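Local coordinates for protein N-terminal acetyltransferase B complex subunit MDM20 (Candida albicans, PDB 5K04) that probably serves as the non-catalytic subunit of the NatB complex, wrapping its helical scaffold around the NAT3 subunit that acetylates protein N-termini, at residues 412-417 and 562-567; 419-424 and 566-571; 445-450 and 548-553. One frame throughout, in Å; residues are numbered along the deposited sequence.

Interaction 1: 412-417 and 562-567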
loop_
_atom_site.group_PDB
_atom_site.type_symbol
_atom_site.label_atom_id
_atom_site.label_comp_id
_atom_site.label_asym_id
_atom_site.label_seq_id
_atom_site.Cartn_x
_atom_site.Cartn_y
_atom_site.Cartn_z
ATOM N N LYS A 412 1.706 19.631 1.431
ATOM C CA LYS A 412 2.948 18.991 1.859
ATOM C C LYS A 412 3.465 18.018 0.807
ATOM O O LYS A 412 4.663 18.011 0.486
ATOM C CB LYS A 412 2.729 18.272 3.184
ATOM C CG LYS A 412 2.632 19.212 4.374
ATOM C CD LYS A 412 2.536 18.453 5.667
ATOM C CE LYS A 412 2.525 19.397 6.874
ATOM N NZ LYS A 412 2.617 18.559 8.118
ATOM N N LEU A 413 2.574 17.196 0.245
ATOM C CA LEU A 413 3.012 16.235 -0.765
ATOM C C LEU A 413 3.590 16.958 -1.967
ATOM O O LEU A 413 4.633 16.560 -2.499
ATOM C CB LEU A 413 1.848 15.340 -1.194
ATOM C CG LEU A 413 1.251 14.442 -0.110
ATOM C CD1 LEU A 413 0.076 13.665 -0.657
ATOM C CD2 LEU A 413 2.286 13.516 0.416
ATOM N N TRP A 414 2.934 18.041 -2.395
ATOM C CA TRP A 414 3.407 18.786 -3.554
ATOM C C TRP A 414 4.752 19.444 -3.262
ATOM O O TRP A 414 5.649 19.437 -4.113
ATOM C CB TRP A 414 2.358 19.824 -3.966
ATOM C CG TRP A 414 1.347 19.261 -4.896
ATOM C CD1 TRP A 414 0.091 18.814 -4.576
ATOM C CD2 TRP A 414 1.512 19.024 -6.302
ATOM N NE1 TRP A 414 -0.542 18.336 -5.695
ATOM C CE2 TRP A 414 0.310 18.445 -6.769
ATOM C CE3 TRP A 414 2.559 19.236 -7.208
ATOM C CZ2 TRP A 414 0.119 18.079 -8.114
ATOM C CZ3 TRP A 414 2.367 18.888 -8.554
ATOM C CH2 TRP A 414 1.151 18.310 -8.989
ATOM N N LEU A 415 4.912 19.993 -2.052
ATOM C CA LEU A 415 6.191 20.573 -1.656
ATOM C C LEU A 415 7.322 19.554 -1.800
ATOM O O LEU A 415 8.413 19.884 -2.286
ATOM C CB LEU A 415 6.102 21.089 -0.218
ATOM C CG LEU A 415 7.354 21.789 0.306
ATOM C CD1 LEU A 415 7.749 22.925 -0.659
ATOM C CD2 LEU A 415 7.131 22.316 1.717
ATOM N N MET A 416 7.069 18.302 -1.400
ATOM C CA MET A 416 8.076 17.258 -1.587
ATOM C C MET A 416 8.328 16.987 -3.069
ATOM O O MET A 416 9.484 16.824 -3.483
ATOM C CB MET A 416 7.661 15.984 -0.844
ATOM C CG MET A 416 7.960 16.044 0.653
ATOM S SD MET A 416 7.884 14.519 1.563
ATOM C CE MET A 416 6.186 14.232 1.369
ATOM N N LYS A 417 7.267 16.982 -3.890
ATOM C CA LYS A 417 7.442 16.769 -5.332
ATOM C C LYS A 417 8.319 17.853 -5.947
ATOM O O LYS A 417 9.209 17.557 -6.750
ATOM C CB LYS A 417 6.080 16.718 -6.039
ATOM C CG LYS A 417 5.213 15.554 -5.596
ATOM C CD LYS A 417 3.851 15.490 -6.310
ATOM C CE LYS A 417 3.980 15.463 -7.824
ATOM N NZ LYS A 417 2.649 15.210 -8.470
ATOM N N ILE A 562 -3.419 16.179 -14.257
ATOM C CA ILE A 562 -2.851 16.580 -15.532
ATOM C C ILE A 562 -1.387 16.175 -15.534
ATOM O O ILE A 562 -0.818 15.802 -14.504
ATOM C CB ILE A 562 -2.971 18.094 -15.791
ATOM C CG1 ILE A 562 -2.229 18.887 -14.715
ATOM C CG2 ILE A 562 -4.421 18.525 -15.857
ATOM C CD1 ILE A 562 -2.064 20.331 -15.071
ATOM N N ASP A 563 -0.778 16.273 -16.712
ATOM C CA ASP A 563 0.657 16.066 -16.856
ATOM C C ASP A 563 1.393 17.209 -16.172
ATOM O O ASP A 563 1.286 18.367 -16.584
ATOM C CB ASP A 563 1.035 15.955 -18.330
ATOM C CG ASP A 563 0.555 14.643 -18.963
ATOM O OD1 ASP A 563 0.140 13.719 -18.225
ATOM O OD2 ASP A 563 0.597 14.534 -20.202
ATOM N N CYS A 564 2.104 16.877 -15.101
ATOM C CA CYS A 564 2.863 17.829 -14.308
ATOM C C CYS A 564 4.203 17.170 -14.005
ATOM O O CYS A 564 4.502 16.078 -14.500
ATOM C CB CYS A 564 2.100 18.231 -13.025
ATOM S SG CYS A 564 2.365 19.852 -12.477
ATOM N N ILE A 565 5.009 17.848 -13.184
ATOM C CA ILE A 565 6.233 17.249 -12.689
ATOM C C ILE A 565 5.921 15.985 -11.879
ATOM O O ILE A 565 4.845 15.829 -11.285
ATOM C CB ILE A 565 7.025 18.255 -11.836
ATOM C CG1 ILE A 565 6.209 18.653 -10.616
ATOM C CG2 ILE A 565 7.394 19.497 -12.637
ATOM C CD1 ILE A 565 7.052 18.996 -9.457
ATOM N N ASP A 566 6.890 15.083 -11.855
ATOM C CA ASP A 566 6.785 13.796 -11.197
ATOM C C ASP A 566 7.969 13.631 -10.251
ATOM O O ASP A 566 9.051 14.168 -10.499
ATOM C CB ASP A 566 6.778 12.657 -12.237
ATOM C CG ASP A 566 5.501 12.609 -13.054
ATOM O OD1 ASP A 566 4.426 12.919 -12.492
ATOM O OD2 ASP A 566 5.579 12.250 -14.247
ATOM N N VAL A 567 7.760 12.906 -9.155
ATOM C CA VAL A 567 8.941 12.402 -8.450
ATOM C C VAL A 567 9.704 11.468 -9.388
ATOM O O VAL A 567 9.089 10.630 -10.078
ATOM C CB VAL A 567 8.540 11.704 -7.139
ATOM C CG1 VAL A 567 9.756 11.053 -6.452
ATOM C CG2 VAL A 567 7.887 12.725 -6.183
#
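The carbonyl oxygen of Lys-417 takes hydrogen bonds from Ser-420 OG and Gln-421 NE2, and Ile-565 CD1 rests against it at 3.7 Å. No hydrogen bond runs between 412-417 and 562-567 themselves. The contact is made mainly by the side chains of Trp-414 and Lys-417, on one flank of the helix.

Lys-417 spans most of it. Its CG stands opposite the carbonyl carbon, and CG meets CG2 of Val-567 at 3.9 Å. The two side chains cross at about a right angle. Further out, a bend at chi3 (55°) turns the chain and lays the ammonium over one face of the Trp-414 ring. NZ sits 3.5 Å above that plane, displaced toward the rim. The methylene before it, CE of Lys-417, is 3.6 Å from the carbonyl O of Ile-565. NZ makes its salt bridge with Glu-555. Asp-566 OD1 is 5.0 Å from NZ of Lys-417, too far for an ion pair, though its charge may add a weak pull.

Trp-414 carries most of the rest on the helix side. CH2 and CZ3 at the far end of the indole both touch Cys-564 SG, each at 4.0 Å. This is a sulfur-aromatic contact in which the sulfur comes in obliquely. Ile-565 approaches the same ring at its edge, with its CG1 4.4 Å from Trp-414 CZ3. The indole NE1 is satisfied by the backbone O of Glu-555, which helps to fix the turn of the ring.

The contact is buried. It fastens the loop between helices 539-542 and 571-584 to helix 409-419. Helices 372-383 and 388-404 also pack on the Trp-414 side chain, while Leu-413 touches Leu-20 of the NAT3 chain.

Interaction 2: 419-424 and 566-571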
loop_
_atom_site.group_PDB
_atom_site.type_symbol
_atom_site.label_atom_id
_atom_site.label_comp_id
_atom_site.label_asym_id
_atom_site.label_seq_id
_atom_site.Cartn_x
_atom_site.Cartn_y
_atom_site.Cartn_z
ATOM N N TYR A 419 10.583 19.837 -4.383
ATOM C CA TYR A 419 11.938 19.609 -3.891
ATOM C C TYR A 419 12.600 18.447 -4.605
ATOM O O TYR A 419 13.834 18.419 -4.737
ATOM C CB TYR A 419 11.938 19.320 -2.393
ATOM C CG TYR A 419 11.858 20.525 -1.469
ATOM C CD1 TYR A 419 12.554 21.702 -1.739
ATOM C CD2 TYR A 419 11.114 20.466 -0.302
ATOM C CE1 TYR A 419 12.484 22.799 -0.866
ATOM C CE2 TYR A 419 11.021 21.539 0.549
ATOM C CZ TYR A 419 11.704 22.709 0.273
ATOM O OH TYR A 419 11.599 23.759 1.153
ATOM N N SER A 420 11.799 17.470 -5.048
ATOM C CA SER A 420 12.337 16.303 -5.737
ATOM C C SER A 420 12.854 16.650 -7.121
ATOM O O SER A 420 13.503 15.804 -7.741
ATOM C CB SER A 420 11.271 15.212 -5.850
ATOM O OG SER A 420 10.455 15.411 -6.999
ATOM N N GLN A 421 12.553 17.857 -7.617
ATOM C CA GLN A 421 13.038 18.364 -8.898
ATOM C C GLN A 421 14.422 18.997 -8.798
ATOM O O GLN A 421 15.037 19.288 -9.830
ATOM C CB GLN A 421 12.078 19.420 -9.461
ATOM C CG GLN A 421 10.638 18.977 -9.574
ATOM C CD GLN A 421 10.506 17.702 -10.388
ATOM O OE1 GLN A 421 10.892 17.652 -11.550
ATOM N NE2 GLN A 421 9.987 16.653 -9.760
ATOM N N LEU A 422 14.893 19.258 -7.590
ATOM C CA LEU A 422 16.115 19.998 -7.337
ATOM C C LEU A 422 17.109 19.094 -6.615
ATOM O O LEU A 422 16.805 17.942 -6.280
ATOM C CB LEU A 422 15.827 21.248 -6.503
ATOM C CG LEU A 422 14.794 22.213 -7.079
ATOM C CD1 LEU A 422 14.477 23.325 -6.056
ATOM C CD2 LEU A 422 15.255 22.796 -8.426
ATOM N N ASN A 423 18.312 19.636 -6.397
ATOM C CA ASN A 423 19.344 18.981 -5.611
ATOM C C ASN A 423 19.234 19.310 -4.125
ATOM O O ASN A 423 20.195 19.108 -3.372
ATOM C CB ASN A 423 20.725 19.351 -6.159
ATOM C CG ASN A 423 20.918 18.872 -7.579
ATOM O OD1 ASN A 423 20.801 17.676 -7.877
ATOM N ND2 ASN A 423 21.196 19.805 -8.469
ATOM N N THR A 424 18.067 19.802 -3.698
ATOM C CA THR A 424 17.761 20.114 -2.305
ATOM C C THR A 424 17.306 18.856 -1.552
ATOM O O THR A 424 16.247 18.808 -0.925
ATOM C CB THR A 424 16.685 21.191 -2.263
ATOM O OG1 THR A 424 15.553 20.748 -3.026
ATOM C CG2 THR A 424 17.196 22.472 -2.869
ATOM N N ASP A 566 6.890 15.083 -11.855
ATOM C CA ASP A 566 6.785 13.796 -11.197
ATOM C C ASP A 566 7.969 13.631 -10.251
ATOM O O ASP A 566 9.051 14.168 -10.499
ATOM C CB ASP A 566 6.778 12.657 -12.237
ATOM C CG ASP A 566 5.501 12.609 -13.054
ATOM O OD1 ASP A 566 4.426 12.919 -12.492
ATOM O OD2 ASP A 566 5.579 12.250 -14.247
ATOM N N VAL A 567 7.760 12.906 -9.155
ATOM C CA VAL A 567 8.941 12.402 -8.450
ATOM C C VAL A 567 9.704 11.468 -9.388
ATOM O O VAL A 567 9.089 10.630 -10.078
ATOM C CB VAL A 567 8.540 11.704 -7.139
ATOM C CG1 VAL A 567 9.756 11.053 -6.452
ATOM C CG2 VAL A 567 7.887 12.725 -6.183
ATOM N N PRO A 568 11.003 11.621 -9.513
ATOM C CA PRO A 568 11.786 10.867 -10.519
ATOM C C PRO A 568 12.169 9.460 -10.074
ATOM O O PRO A 568 13.345 9.126 -9.832
ATOM C CB PRO A 568 13.013 11.768 -10.718
ATOM C CG PRO A 568 13.169 12.500 -9.429
ATOM C CD PRO A 568 11.772 12.730 -8.915
ATOM N N VAL A 569 11.168 8.594 -10.000
ATOM C CA VAL A 569 11.402 7.195 -9.680
ATOM C C VAL A 569 12.056 6.526 -10.879
ATOM O O VAL A 569 11.885 6.957 -12.023
ATOM C CB VAL A 569 10.091 6.482 -9.296
ATOM C CG1 VAL A 569 9.485 7.104 -8.010
ATOM C CG2 VAL A 569 9.100 6.500 -10.464
ATOM N N ASN A 570 12.819 5.459 -10.608
ATOM C CA ASN A 570 13.467 4.647 -11.650
ATOM C C ASN A 570 13.392 3.184 -11.208
ATOM O O ASN A 570 14.258 2.699 -10.471
ATOM C CB ASN A 570 14.909 5.085 -11.895
ATOM C CG ASN A 570 15.497 4.456 -13.163
ATOM O OD1 ASN A 570 14.942 3.501 -13.709
ATOM N ND2 ASN A 570 16.618 4.993 -13.631
ATOM N N ASP A 571 12.358 2.485 -11.678
ATOM C CA ASP A 571 12.064 1.157 -11.143
ATOM C C ASP A 571 13.013 0.095 -11.677
ATOM O O ASP A 571 13.359 -0.851 -10.951
ATOM C CB ASP A 571 10.613 0.761 -11.447
ATOM C CG ASP A 571 9.593 1.697 -10.775
ATOM O OD1 ASP A 571 10.006 2.567 -9.963
ATOM O OD2 ASP A 571 8.388 1.574 -11.082
#
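Gln-421 donates through NE2 to the carbonyl O of Asp-566 at 2.8 Å, the one hydrogen bond between 419-424 and 566-571. The N-H points fairly straight at the oxygen (151°). The acceptor lies in the plane of the Gln-421 amide. Seen from Asp-566, however, the donor stands well above the carbonyl plane rather than on a lone pair.

The glutamine gets there by folding. CG sits opposite the carbonyl carbon, and a bend at chi2 (-55°) curls the chain back along its own turn. The amide therefore ends beside Ser-420 and faces the other loop. NE2 of Gln-421 also gives a weak bond to Ser-420 OG, 3.1 Å away.

Ser-420 has its OG tucked between the backbone N and the carbonyl carbon (chi1 86°). This rotation turns the hydroxyl back toward the end of helix 409-419 and also sets OG against the opposing backbone. Pro-568 CD is 3.5 Å from Ser-420 OG, and Val-567 CA is 3.7 Å from the same oxygen. The proline ring also touches the serine carbonyl, with Pro-568 CG 3.7 Å from Ser-420 O.

Two turns thus meet. Tyr-419 to Leu-422 form a type I beta turn closing helix 409-419. Pro-568 is the centre of an inverse gamma turn, two residues before the N-cap Asn-570 of helix 571-584. The contact joins the end of helix 409-419 to the loop leading into helix 571-584, in an all-helical chain whose family belongs to the TPR clan.

Interaction 3: 445-450 and 548-553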
loop_
_atom_site.group_PDB
_atom_site.type_symbol
_atom_site.label_atom_id
_atom_site.label_comp_id
_atom_site.label_asym_id
_atom_site.label_seq_id
_atom_site.Cartn_x
_atom_site.Cartn_y
_atom_site.Cartn_z
ATOM N N LEU A 445 3.955 5.573 0.125
ATOM C CA LEU A 445 4.457 6.954 0.063
ATOM C C LEU A 445 5.980 7.083 0.059
ATOM O O LEU A 445 6.499 8.184 -0.165
ATOM C CB LEU A 445 3.890 7.761 1.248
ATOM C CG LEU A 445 2.356 7.866 1.184
ATOM C CD1 LEU A 445 1.786 8.547 2.423
ATOM C CD2 LEU A 445 1.917 8.588 -0.119
ATOM N N ASN A 446 6.687 6.007 0.369
ATOM C CA ASN A 446 8.127 5.811 0.286
ATOM C C ASN A 446 8.826 6.605 -0.808
ATOM O O ASN A 446 9.873 7.222 -0.595
ATOM C CB ASN A 446 8.313 4.328 0.003
ATOM C CG ASN A 446 9.624 3.844 0.321
ATOM O OD1 ASN A 446 10.575 4.608 0.355
ATOM N ND2 ASN A 446 9.723 2.537 0.537
ATOM N N TYR A 447 8.270 6.478 -2.014
ATOM C CA TYR A 447 8.903 6.979 -3.219
ATOM C C TYR A 447 9.090 8.490 -3.179
ATOM O O TYR A 447 9.910 9.016 -3.940
ATOM C CB TYR A 447 8.064 6.568 -4.418
ATOM C CG TYR A 447 6.783 7.378 -4.586
ATOM C CD1 TYR A 447 6.786 8.579 -5.309
ATOM C CD2 TYR A 447 5.567 6.940 -4.049
ATOM C CE1 TYR A 447 5.604 9.343 -5.481
ATOM C CE2 TYR A 447 4.379 7.699 -4.220
ATOM C CZ TYR A 447 4.412 8.899 -4.930
ATOM O OH TYR A 447 3.261 9.631 -5.097
ATOM N N TYR A 448 8.342 9.197 -2.312
ATOM C CA TYR A 448 8.588 10.619 -2.089
ATOM C C TYR A 448 9.994 10.878 -1.558
ATOM O O TYR A 448 10.482 12.005 -1.662
ATOM C CB TYR A 448 7.550 11.211 -1.110
ATOM C CG TYR A 448 6.225 11.589 -1.742
ATOM C CD1 TYR A 448 6.073 12.787 -2.447
ATOM C CD2 TYR A 448 5.131 10.748 -1.638
ATOM C CE1 TYR A 448 4.858 13.137 -3.040
ATOM C CE2 TYR A 448 3.918 11.070 -2.226
ATOM C CZ TYR A 448 3.779 12.275 -2.921
ATOM O OH TYR A 448 2.576 12.580 -3.492
ATOM N N LEU A 449 10.648 9.861 -0.994
ATOM C CA LEU A 449 12.001 9.976 -0.468
ATOM C C LEU A 449 13.065 9.563 -1.484
ATOM O O LEU A 449 14.250 9.493 -1.136
ATOM C CB LEU A 449 12.130 9.133 0.796
ATOM C CG LEU A 449 11.126 9.436 1.920
ATOM C CD1 LEU A 449 11.113 8.303 2.946
ATOM C CD2 LEU A 449 11.461 10.779 2.602
ATOM N N THR A 450 12.659 9.314 -2.731
ATOM C CA THR A 450 13.559 8.804 -3.768
ATOM C C THR A 450 14.874 9.584 -3.838
ATOM O O THR A 450 15.956 8.987 -3.897
ATOM C CB THR A 450 12.826 8.843 -5.114
ATOM O OG1 THR A 450 11.690 7.958 -5.077
ATOM C CG2 THR A 450 13.755 8.468 -6.275
ATOM N N ASP A 548 3.280 -3.023 -7.446
ATOM C CA ASP A 548 3.284 -1.573 -7.295
ATOM C C ASP A 548 2.009 -1.168 -6.568
ATOM O O ASP A 548 0.906 -1.284 -7.111
ATOM C CB ASP A 548 3.400 -0.861 -8.642
ATOM C CG ASP A 548 3.620 0.667 -8.499
ATOM O OD1 ASP A 548 3.572 1.181 -7.362
ATOM O OD2 ASP A 548 3.845 1.345 -9.529
ATOM N N ASN A 549 2.183 -0.681 -5.348
ATOM C CA ASN A 549 1.106 -0.144 -4.532
ATOM C C ASN A 549 1.322 1.331 -4.200
ATOM O O ASN A 549 0.644 1.877 -3.314
ATOM C CB ASN A 549 0.979 -0.970 -3.251
ATOM C CG ASN A 549 0.947 -2.460 -3.526
ATOM O OD1 ASN A 549 0.104 -2.943 -4.283
ATOM N ND2 ASN A 549 1.892 -3.197 -2.929
ATOM N N ARG A 550 2.232 1.994 -4.904
ATOM C CA ARG A 550 2.513 3.394 -4.629
ATOM C C ARG A 550 1.283 4.264 -4.884
ATOM O O ARG A 550 0.453 3.968 -5.745
ATOM C CB ARG A 550 3.702 3.849 -5.472
ATOM C CG ARG A 550 5.004 3.206 -4.974
ATOM C CD ARG A 550 6.136 3.487 -5.921
ATOM N NE ARG A 550 5.812 2.990 -7.254
ATOM C CZ ARG A 550 6.672 2.993 -8.270
ATOM N NH1 ARG A 550 7.899 3.475 -8.083
ATOM N NH2 ARG A 550 6.312 2.502 -9.457
ATOM N N ASP A 551 1.200 5.361 -4.127
ATOM C CA ASP A 551 0.077 6.304 -4.132
ATOM C C ASP A 551 0.476 7.543 -4.929
ATOM O O ASP A 551 1.139 8.434 -4.406
ATOM C CB ASP A 551 -0.286 6.658 -2.694
ATOM C CG ASP A 551 -1.392 7.699 -2.585
ATOM O OD1 ASP A 551 -1.961 8.129 -3.601
ATOM O OD2 ASP A 551 -1.678 8.074 -1.437
ATOM N N PHE A 552 0.072 7.585 -6.201
ATOM C CA PHE A 552 0.261 8.728 -7.085
ATOM C C PHE A 552 -0.996 9.581 -7.206
ATOM O O PHE A 552 -1.106 10.384 -8.136
ATOM C CB PHE A 552 0.692 8.253 -8.482
ATOM C CG PHE A 552 1.976 7.469 -8.486
ATOM C CD1 PHE A 552 3.168 8.066 -8.113
ATOM C CD2 PHE A 552 1.990 6.136 -8.856
ATOM C CE1 PHE A 552 4.353 7.351 -8.118
ATOM C CE2 PHE A 552 3.168 5.412 -8.851
ATOM C CZ PHE A 552 4.354 6.015 -8.487
ATOM N N LYS A 553 -1.937 9.424 -6.287
ATOM C CA LYS A 553 -3.266 10.008 -6.395
ATOM C C LYS A 553 -3.601 11.013 -5.302
ATOM O O LYS A 553 -4.282 12.002 -5.582
ATOM C CB LYS A 553 -4.328 8.890 -6.385
ATOM C CG LYS A 553 -4.359 8.043 -7.662
ATOM C CD LYS A 553 -5.259 6.860 -7.432
ATOM C CE LYS A 553 -5.441 6.036 -8.689
ATOM N NZ LYS A 553 -6.258 4.812 -8.396
HETATM O O HOH W 1 0.410 10.971 -3.507
#
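Tyr-447 OH donates to the carbonyl O of Asp-551 at 2.5 Å, a short bond tilted 35° from the carbonyl plane. The oxygen lies at the edge of the tyrosine ring. A water gives the same oxygen a second donor, 2.8 Å from Asp-551 O, and accepts from Tyr-448 OH. One buried carbonyl is thus held by two neighbouring tyrosines, one directly and one through water.

The aromatic contacts sandwich Tyr-447. Tyr-448 CD2 lies over one face, and Phe-552 CE1 over the opposite one, 3.5 Å above the ring plane. The Tyr-447 and Phe-552 planes are 50° apart, so this is an oblique pair. With CG between the backbone N and the carbonyl carbon (chi1 75°), the Tyr-447 ring swings across to 548-553.

The tyrosines belong to a short 3-10 turn that follows helix 440-445. The facing loop has two Asx turns, at Asp-548 and Asp-551.

Van der Waals contacts fill the sides. Arg-550 CB reaches Tyr-447 CD2 at 3.9 Å. Leu-445 and Asp-551 lie side by side, and Leu-445 CD2 meets CB and OD2 of Asp-551.

Charged groups lie within the loop. Arg-550 grips Asp-548 side-on: NE binds OD1, and NH2 binds OD2 at 2.7 Å. Phe-552 CZ sits over one face of the guanidinium. Asp-551 OD2 accepts from Ser-554 OG and from Asn-16 of the NAT3 chain.

All three contacts involve the long loop between helices 539-542 and 571-584. Interactions 1 and 2 share Asp-566 and Val-567, and their centres are about 9 Å apart; Ile-565 CD1 touches Gln-421 CG at 3.6 Å. Interaction 3 is nested within the chain closed by the other two, with its centre about 11 Å from that of interaction 1 and 12 Å from that of interaction 2. Tyr-448 CE1 meets Lys-417 CG at 3.5 Å, linking interaction 3 to interaction 1. A salt bridge from Arg-550 NH2 to Asp-571 OD2, 2.8 Å, links interaction 3 to interaction 2. Interactions 1 and 3 also touch NAT3; none of the described contacts involves coenzyme A.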